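Local coordinates for predicted DNA-binding transcriptional regulator (PDB 7DWN), which probably binds cis-regulatory DNA as a LysR-type transcription factor and controls transcription, at residues T105-K110 / I145-D150; P192-S197 / I229-K234. All blocks are in the same frame, centred on the assembly; numbering follows the deposited sequence.

Contact 1: T105-K110 / I145-D150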
ATOM      1  N   THR A 105       6.881 -31.842  -5.860  1.00 30.36           N
ATOM      2  CA  THR A 105       7.624 -33.072  -5.597  1.00 33.72           C
ATOM      3  C   THR A 105       7.222 -34.209  -6.534  1.00 34.23           C
ATOM      4  O   THR A 105       8.027 -35.113  -6.784  1.00 38.51           O
ATOM      5  CB  THR A 105       7.431 -33.507  -4.142  1.00 35.92           C
ATOM      6  OG1 THR A 105       6.034 -33.681  -3.871  1.00 44.29           O
ATOM      7  CG2 THR A 105       8.005 -32.468  -3.188  1.00 22.93           C
ATOM      8  N   SER A 106       5.992 -34.193  -7.053  1.00 32.63           N
ATOM      9  CA  SER A 106       5.564 -35.276  -7.930  1.00 37.20           C
ATOM     10  C   SER A 106       5.966 -35.030  -9.379  1.00 40.83           C
ATOM     11  O   SER A 106       6.403 -35.960 -10.070  1.00 42.40           O
ATOM     12  CB  SER A 106       4.049 -35.470  -7.830  1.00 32.75           C
ATOM     13  OG  SER A 106       3.600 -36.484  -8.713  1.00 55.33           O
ATOM     14  N   LEU A 107       5.832 -33.793  -9.855  1.00 33.10           N
ATOM     15  CA  LEU A 107       5.978 -33.456 -11.268  1.00 34.91           C
ATOM     16  C   LEU A 107       7.377 -32.986 -11.646  1.00 38.41           C
ATOM     17  O   LEU A 107       7.860 -33.336 -12.727  1.00 35.51           O
ATOM     18  CB  LEU A 107       4.966 -32.372 -11.654  1.00 22.55           C
ATOM     19  CG  LEU A 107       3.481 -32.670 -11.424  1.00 29.94           C
ATOM     20  CD1 LEU A 107       2.609 -31.565 -12.005  1.00 37.53           C
ATOM     21  CD2 LEU A 107       3.109 -34.018 -12.015  1.00 33.38           C
ATOM     22  N   ILE A 108       8.041 -32.189 -10.799  1.00 27.90           N
ATOM     23  CA  ILE A 108       9.313 -31.582 -11.203  1.00 26.58           C
ATOM     24  C   ILE A 108      10.390 -32.617 -11.494  1.00 40.51           C
ATOM     25  O   ILE A 108      11.155 -32.420 -12.445  1.00 50.52           O
ATOM     26  CB  ILE A 108       9.747 -30.529 -10.174  1.00 33.36           C
ATOM     27  CG1 ILE A 108       9.204 -29.151 -10.562  1.00 44.41           C
ATOM     28  CG2 ILE A 108      11.264 -30.473 -10.054  1.00 38.40           C
ATOM     29  CD1 ILE A 108       7.712 -28.993 -10.399  1.00 45.29           C
ATOM     30  N   PRO A 109      10.534 -33.714 -10.736  1.00 42.28           N
ATOM     31  CA  PRO A 109      11.565 -34.704 -11.114  1.00 48.48           C
ATOM     32  C   PRO A 109      11.363 -35.309 -12.499  1.00 56.90           C
ATOM     33  O   PRO A 109      12.339 -35.454 -13.253  1.00 69.57           O
ATOM     34  CB  PRO A 109      11.465 -35.760 -10.000  1.00 44.08           C
ATOM     35  CG  PRO A 109      10.191 -35.456  -9.250  1.00 41.70           C
ATOM     36  CD  PRO A 109       9.996 -33.986  -9.392  1.00 44.65           C
ATOM     37  N   LYS A 110      10.127 -35.661 -12.861  1.00 52.08           N
ATOM     38  CA  LYS A 110       9.870 -36.199 -14.194  1.00 54.11           C
ATOM     39  C   LYS A 110      10.161 -35.164 -15.281  1.00 53.78           C
ATOM     40  O   LYS A 110      10.766 -35.487 -16.310  1.00 60.88           O
ATOM     41  CB  LYS A 110       8.425 -36.695 -14.276  1.00 54.88           C
ATOM     42  CG  LYS A 110       8.073 -37.726 -13.204  1.00 58.75           C
ATOM     43  CD  LYS A 110       6.609 -38.126 -13.258  1.00 56.26           C
ATOM     44  CE  LYS A 110       5.708 -36.926 -13.032  1.00 57.98           C
ATOM     45  NZ  LYS A 110       4.364 -37.330 -12.542  1.00 56.90           N
ATOM     46  N   ILE A 145       5.078 -19.737 -14.497  1.00 37.83           N
ATOM     47  CA  ILE A 145       4.136 -20.844 -14.583  1.00 28.55           C
ATOM     48  C   ILE A 145       3.755 -21.270 -13.173  1.00 42.59           C
ATOM     49  O   ILE A 145       4.616 -21.377 -12.292  1.00 40.69           O
ATOM     50  CB  ILE A 145       4.730 -22.030 -15.376  1.00 27.69           C
ATOM     51  CG1 ILE A 145       5.046 -21.606 -16.811  1.00 24.67           C
ATOM     52  CG2 ILE A 145       3.777 -23.219 -15.363  1.00 22.87           C
ATOM     53  CD1 ILE A 145       5.935 -22.577 -17.550  1.00 31.90           C
ATOM     54  N   LEU A 146       2.466 -21.508 -12.960  1.00 45.73           N
ATOM     55  CA  LEU A 146       1.933 -21.917 -11.669  1.00 33.40           C
ATOM     56  C   LEU A 146       1.439 -23.353 -11.764  1.00 33.00           C
ATOM     57  O   LEU A 146       0.646 -23.680 -12.649  1.00 28.38           O
ATOM     58  CB  LEU A 146       0.795 -20.989 -11.239  1.00 31.26           C
ATOM     59  CG  LEU A 146       0.006 -21.363  -9.986  1.00 37.41           C
ATOM     60  CD1 LEU A 146       0.946 -21.502  -8.808  1.00 35.42           C
ATOM     61  CD2 LEU A 146      -1.056 -20.315  -9.704  1.00 36.10           C
ATOM     62  N   LEU A 147       1.907 -24.211 -10.867  1.00 32.11           N
ATOM     63  CA  LEU A 147       1.435 -25.592 -10.801  1.00 24.40           C
ATOM     64  C   LEU A 147       0.505 -25.685  -9.600  1.00 30.50           C
ATOM     65  O   LEU A 147       0.958 -25.701  -8.454  1.00 42.01           O
ATOM     66  CB  LEU A 147       2.601 -26.571 -10.692  1.00 23.90           C
ATOM     67  CG  LEU A 147       3.254 -27.086 -11.978  1.00 40.41           C
ATOM     68  CD1 LEU A 147       3.758 -25.953 -12.858  1.00 56.23           C
ATOM     69  CD2 LEU A 147       4.389 -28.033 -11.634  1.00 26.28           C
ATOM     70  N   ALA A 148      -0.802 -25.731  -9.850  1.00 33.43           N
ATOM     71  CA  ALA A 148      -1.752 -25.680  -8.746  1.00 23.95           C
ATOM     72  C   ALA A 148      -2.919 -26.607  -9.047  1.00 32.05           C
ATOM     73  O   ALA A 148      -2.955 -27.272 -10.081  1.00 30.59           O
ATOM     74  CB  ALA A 148      -2.222 -24.245  -8.484  1.00 16.58           C
ATOM     75  N   PHE A 149      -3.867 -26.675  -8.121  1.00 32.09           N
ATOM     76  CA  PHE A 149      -5.031 -27.521  -8.309  1.00 30.32           C
ATOM     77  C   PHE A 149      -6.167 -26.729  -8.952  1.00 34.81           C
ATOM     78  O   PHE A 149      -6.065 -25.523  -9.187  1.00 37.88           O
ATOM     79  CB  PHE A 149      -5.472 -28.131  -6.978  1.00 32.24           C
ATOM     80  CG  PHE A 149      -4.487 -29.114  -6.408  1.00 28.68           C
ATOM     81  CD1 PHE A 149      -4.459 -30.427  -6.854  1.00 24.23           C
ATOM     82  CD2 PHE A 149      -3.585 -28.723  -5.434  1.00 18.07           C
ATOM     83  CE1 PHE A 149      -3.551 -31.331  -6.336  1.00 29.57           C
ATOM     84  CE2 PHE A 149      -2.677 -29.621  -4.911  1.00 24.57           C
ATOM     85  CZ  PHE A 149      -2.660 -30.927  -5.362  1.00 27.46           C
ATOM     86  N   ASP A 150      -7.257 -27.437  -9.247  1.00 34.91           N
ATOM     87  CA  ASP A 150      -8.395 -26.867  -9.959  1.00 39.20           C
ATOM     88  C   ASP A 150      -8.899 -25.608  -9.269  1.00 30.96           C
ATOM     89  O   ASP A 150      -9.264 -25.635  -8.091  1.00 37.34           O
ATOM     90  CB  ASP A 150      -9.515 -27.910 -10.050  1.00 45.48           C
ATOM     91  CG  ASP A 150     -10.661 -27.471 -10.950  1.00 39.75           C
ATOM     92  OD1 ASP A 150     -10.465 -26.549 -11.771  1.00 41.95           O
ATOM     93  OD2 ASP A 150     -11.763 -28.047 -10.834  1.00 45.43           O
TER
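Leu-107 and Ile-108, neighbours on helix 101-114, receive Leu-147 of strand 145-149 between their outer methyls, and all three side chains are buried. Earlier on the helix Thr-105 turns its OG1 back on its own chain, hydrogen-bonding to the carbonyls of His-101 and Ser-102, while its side chain packs on Met-226 of the second subunit. Leu-107 comes next and points squarely at the strand. CG lies beside the backbone N (chi1 -58°), and the extended side chain carries CD1 to 4.0 Å from CD2 of Leu-147. The backbones stay well apart, with 9.1 Å from CA of Leu-107 to CA of Leu-147, so the gap is bridged wholly by side chains. The layering is that of a beta-alpha-beta unit in the periplasmic-binding-protein-like effector domain: helix 101-114 joins the parallel strands 94-99 and 123-128, and strand 145-149 runs parallel to 94-99 on its other edge. Leu-147 thus stands on the sheet beside Val-97 and Ala-99, with Leu-288 of helix 279-290 also against it. Ile-108 starts off across the interface rather than into it. Its chi1 of -91° departs from a staggered value, and a bend at chi2 (71°) swings CD1 in to 3.7 Å from CD2 of Leu-147. CD1 of Leu-107 and CD1 of Ile-108 are 5.9 Å apart, flanking that one methyl like the walls of a notch; CD2 is the branch of Leu-147 that does the touching. Ile-108 also touches Met-226 of the second subunit. Pro-109 has no N-H to give to the preceding turn, and the helix kinks here. Its ring packs against Asn-233 of the second subunit.

Contact 2: P192-S197 / I229-K234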
ATOM      1  N   PRO A 192     -10.730 -41.784  14.080  1.00 49.90           N
ATOM      2  CA  PRO A 192      -9.815 -40.639  14.154  1.00 50.21           C
ATOM      3  C   PRO A 192      -9.504 -40.137  12.756  1.00 52.27           C
ATOM      4  O   PRO A 192      -9.015 -40.882  11.903  1.00 41.58           O
ATOM      5  CB  PRO A 192      -8.578 -41.213  14.846  1.00 52.64           C
ATOM      6  CG  PRO A 192      -8.673 -42.684  14.645  1.00 56.09           C
ATOM      7  CD  PRO A 192     -10.138 -42.992  14.668  1.00 49.96           C
ATOM      8  N   TRP A 193      -9.792 -38.861  12.520  1.00 54.05           N
ATOM      9  CA  TRP A 193      -9.773 -38.285  11.187  1.00 55.02           C
ATOM     10  C   TRP A 193      -8.691 -37.216  11.131  1.00 47.68           C
ATOM     11  O   TRP A 193      -8.695 -36.277  11.938  1.00 43.74           O
ATOM     12  CB  TRP A 193     -11.148 -37.708  10.848  1.00 46.78           C
ATOM     13  CG  TRP A 193     -11.250 -37.043   9.521  1.00 42.04           C
ATOM     14  CD1 TRP A 193     -10.536 -37.327   8.396  1.00 41.48           C
ATOM     15  CD2 TRP A 193     -12.125 -35.964   9.183  1.00 43.86           C
ATOM     16  NE1 TRP A 193     -10.916 -36.490   7.373  1.00 43.56           N
ATOM     17  CE2 TRP A 193     -11.889 -35.642   7.834  1.00 40.08           C
ATOM     18  CE3 TRP A 193     -13.085 -35.238   9.892  1.00 43.78           C
ATOM     19  CZ2 TRP A 193     -12.580 -34.626   7.180  1.00 44.85           C
ATOM     20  CZ3 TRP A 193     -13.768 -34.231   9.244  1.00 42.60           C
ATOM     21  CH2 TRP A 193     -13.513 -33.932   7.901  1.00 44.28           C
ATOM     22  N   LEU A 194      -7.757 -37.387  10.198  1.00 41.82           N
ATOM     23  CA  LEU A 194      -6.709 -36.416   9.911  1.00 41.73           C
ATOM     24  C   LEU A 194      -7.149 -35.630   8.684  1.00 38.48           C
ATOM     25  O   LEU A 194      -7.152 -36.159   7.567  1.00 40.18           O
ATOM     26  CB  LEU A 194      -5.375 -37.119   9.670  1.00 51.08           C
ATOM     27  CG  LEU A 194      -5.003 -38.208  10.678  1.00 45.78           C
ATOM     28  CD1 LEU A 194      -3.878 -39.079  10.145  1.00 49.64           C
ATOM     29  CD2 LEU A 194      -4.612 -37.591  12.007  1.00 36.81           C
ATOM     30  N   THR A 195      -7.516 -34.371   8.885  1.00 40.08           N
ATOM     31  CA  THR A 195      -8.226 -33.606   7.874  1.00 40.46           C
ATOM     32  C   THR A 195      -7.374 -32.465   7.336  1.00 36.65           C
ATOM     33  O   THR A 195      -6.421 -32.008   7.972  1.00 35.84           O
ATOM     34  CB  THR A 195      -9.533 -33.044   8.448  1.00 45.57           C
ATOM     35  OG1 THR A 195     -10.300 -32.442   7.399  1.00 62.63           O
ATOM     36  CG2 THR A 195      -9.243 -31.998   9.515  1.00 42.27           C
ATOM     37  N   TYR A 196      -7.729 -32.019   6.135  1.00 43.81           N
ATOM     38  CA  TYR A 196      -7.273 -30.732   5.646  1.00 36.83           C
ATOM     39  C   TYR A 196      -8.102 -29.622   6.283  1.00 40.36           C
ATOM     40  O   TYR A 196      -9.076 -29.870   7.000  1.00 56.47           O
ATOM     41  CB  TYR A 196      -7.394 -30.652   4.124  1.00 35.17           C
ATOM     42  CG  TYR A 196      -6.666 -31.740   3.372  1.00 31.20           C
ATOM     43  CD1 TYR A 196      -5.315 -31.623   3.079  1.00 33.23           C
ATOM     44  CD2 TYR A 196      -7.334 -32.878   2.939  1.00 29.29           C
ATOM     45  CE1 TYR A 196      -4.646 -32.612   2.385  1.00 32.00           C
ATOM     46  CE2 TYR A 196      -6.674 -33.871   2.245  1.00 32.97           C
ATOM     47  CZ  TYR A 196      -5.330 -33.733   1.972  1.00 29.92           C
ATOM     48  OH  TYR A 196      -4.665 -34.719   1.281  1.00 35.03           O
ATOM     49  N   SER A 197      -7.711 -28.381   6.017  1.00 37.86           N
ATOM     50  CA  SER A 197      -8.617 -27.274   6.277  1.00 42.01           C
ATOM     51  C   SER A 197      -9.828 -27.416   5.366  1.00 47.69           C
ATOM     52  O   SER A 197      -9.689 -27.678   4.167  1.00 54.42           O
ATOM     53  CB  SER A 197      -7.914 -25.936   6.044  1.00 55.88           C
ATOM     54  OG  SER A 197      -8.780 -24.850   6.325  1.00 64.65           O
ATOM     55  N   ILE A 229       2.165 -38.794   6.799  1.00 39.97           N
ATOM     56  CA  ILE A 229       3.016 -39.267   7.887  1.00 43.22           C
ATOM     57  C   ILE A 229       2.172 -39.704   9.075  1.00 36.12           C
ATOM     58  O   ILE A 229       2.406 -40.768   9.663  1.00 36.67           O
ATOM     59  CB  ILE A 229       4.034 -38.182   8.283  1.00 50.06           C
ATOM     60  CG1 ILE A 229       5.080 -38.010   7.181  1.00 49.44           C
ATOM     61  CG2 ILE A 229       4.698 -38.539   9.597  1.00 49.49           C
ATOM     62  CD1 ILE A 229       6.115 -36.965   7.489  1.00 50.90           C
ATOM     63  N   LEU A 230       1.166 -38.905   9.439  1.00 29.72           N
ATOM     64  CA  LEU A 230       0.351 -39.283  10.591  1.00 38.54           C
ATOM     65  C   LEU A 230      -0.494 -40.522  10.308  1.00 41.05           C
ATOM     66  O   LEU A 230      -0.783 -41.292  11.231  1.00 39.39           O
ATOM     67  CB  LEU A 230      -0.528 -38.115  11.033  1.00 43.76           C
ATOM     68  CG  LEU A 230       0.229 -37.030  11.803  1.00 40.59           C
ATOM     69  CD1 LEU A 230      -0.729 -36.180  12.618  1.00 37.51           C
ATOM     70  CD2 LEU A 230       1.303 -37.641  12.694  1.00 41.76           C
ATOM     71  N   VAL A 231      -0.887 -40.737   9.051  1.00 38.36           N
ATOM     72  CA  VAL A 231      -1.556 -41.982   8.683  1.00 39.62           C
ATOM     73  C   VAL A 231      -0.609 -43.159   8.867  1.00 50.57           C
ATOM     74  O   VAL A 231      -0.970 -44.187   9.452  1.00 59.05           O
ATOM     75  CB  VAL A 231      -2.081 -41.908   7.237  1.00 39.57           C
ATOM     76  CG1 VAL A 231      -2.437 -43.298   6.725  1.00 44.90           C
ATOM     77  CG2 VAL A 231      -3.288 -40.998   7.157  1.00 41.94           C
ATOM     78  N   LEU A 232       0.624 -43.019   8.373  1.00 48.12           N
ATOM     79  CA  LEU A 232       1.601 -44.097   8.497  1.00 56.52           C
ATOM     80  C   LEU A 232       1.918 -44.411   9.953  1.00 63.78           C
ATOM     81  O   LEU A 232       2.252 -45.556  10.280  1.00 64.53           O
ATOM     82  CB  LEU A 232       2.876 -43.736   7.736  1.00 57.06           C
ATOM     83  CG  LEU A 232       2.810 -43.940   6.221  1.00 56.39           C
ATOM     84  CD1 LEU A 232       4.063 -43.406   5.548  1.00 60.85           C
ATOM     85  CD2 LEU A 232       2.612 -45.413   5.901  1.00 47.85           C
ATOM     86  N   ASN A 233       1.817 -43.421  10.842  1.00 63.88           N
ATOM     87  CA  ASN A 233       2.001 -43.645  12.270  1.00 64.03           C
ATOM     88  C   ASN A 233       0.743 -44.177  12.951  1.00 64.85           C
ATOM     89  O   ASN A 233       0.637 -44.096  14.181  1.00 73.50           O
ATOM     90  CB  ASN A 233       2.463 -42.354  12.952  1.00 65.12           C
ATOM     91  CG  ASN A 233       3.856 -41.936  12.523  1.00 64.20           C
ATOM     92  OD1 ASN A 233       4.639 -42.752  12.037  1.00 73.44           O
ATOM     93  ND2 ASN A 233       4.174 -40.659  12.706  1.00 56.74           N
ATOM     94  N   LYS A 234      -0.204 -44.708  12.174  1.00 61.94           N
ATOM     95  CA  LYS A 234      -1.415 -45.348  12.693  1.00 62.86           C
ATOM     96  C   LYS A 234      -2.246 -44.398  13.555  1.00 57.95           C
ATOM     97  O   LYS A 234      -2.979 -44.836  14.445  1.00 64.37           O
ATOM     98  CB  LYS A 234      -1.080 -46.620  13.479  1.00 71.77           C
ATOM     99  CG  LYS A 234      -0.002 -47.489  12.841  1.00 78.02           C
ATOM    100  CD  LYS A 234       0.115 -48.838  13.539  1.00 82.10           C
ATOM    101  CE  LYS A 234       0.207 -48.688  15.048  1.00 87.38           C
ATOM    102  NZ  LYS A 234       0.176 -50.012  15.728  1.00 91.53           N
TER
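Leu-194 supplies most of the surface buried here, its branched end pressed against Leu-230 and Val-231 near the close of helix 224-232. The setting is a second beta-alpha-beta unit of the effector domain: strands 191-195 and 215-221 run parallel, joined through helix 201-209, and helix 224-232 lies over the face opposite that helix. Leu-194 stands out from its strand toward helix 224-232, CG beside the backbone N (chi1 -46°), and an extended chi2 sends CD1 straight to the helix backbone. CD1 reaches a shallow groove there: it lies 3.6 Å from CB of Leu-230 and 3.6 Å from the amide N of Val-231, with CG2 of Val-231 forming a third side. The other branch makes a looser approach, CD2 of Leu-194 to CD1 of Leu-230 at 4.2 Å. These two leucines cross at about a right angle, the end of Leu-194 coming against the base of Leu-230.

Phe-219 of strand 215-221 touches both leucines, and Ala-238 touches Leu-194 and Val-231, continuing the apolar layer. Within 229-234 the helix ends in a Schellman motif. Lys-234, at positive phi, is its C-prime residue: its N hydrogen-bonds to O of Val-231 at 2.9 Å, and N of Gln-235 to O of Leu-230.

How the contacts relate
Contact 1 and contact 2 lie in series along the chain, their centres 23 Å apart and their nearest atoms about 8 Å apart, without touching. Each packs a helix on a sheet, mixed in contact 1 and parallel in contact 2, one in each lobe of the effector domain; in LysR-type relatives the inducer binds in the cleft between such lobes. The tie between them runs through the second subunit instead. Segment 105-110 of one subunit meets segment 229-234 of the other, and the reverse holds for contact 2, where Ile-229 also packs on Pro-109 of the second subunit, consistent with the antiparallel pairing of effector domains seen in this family.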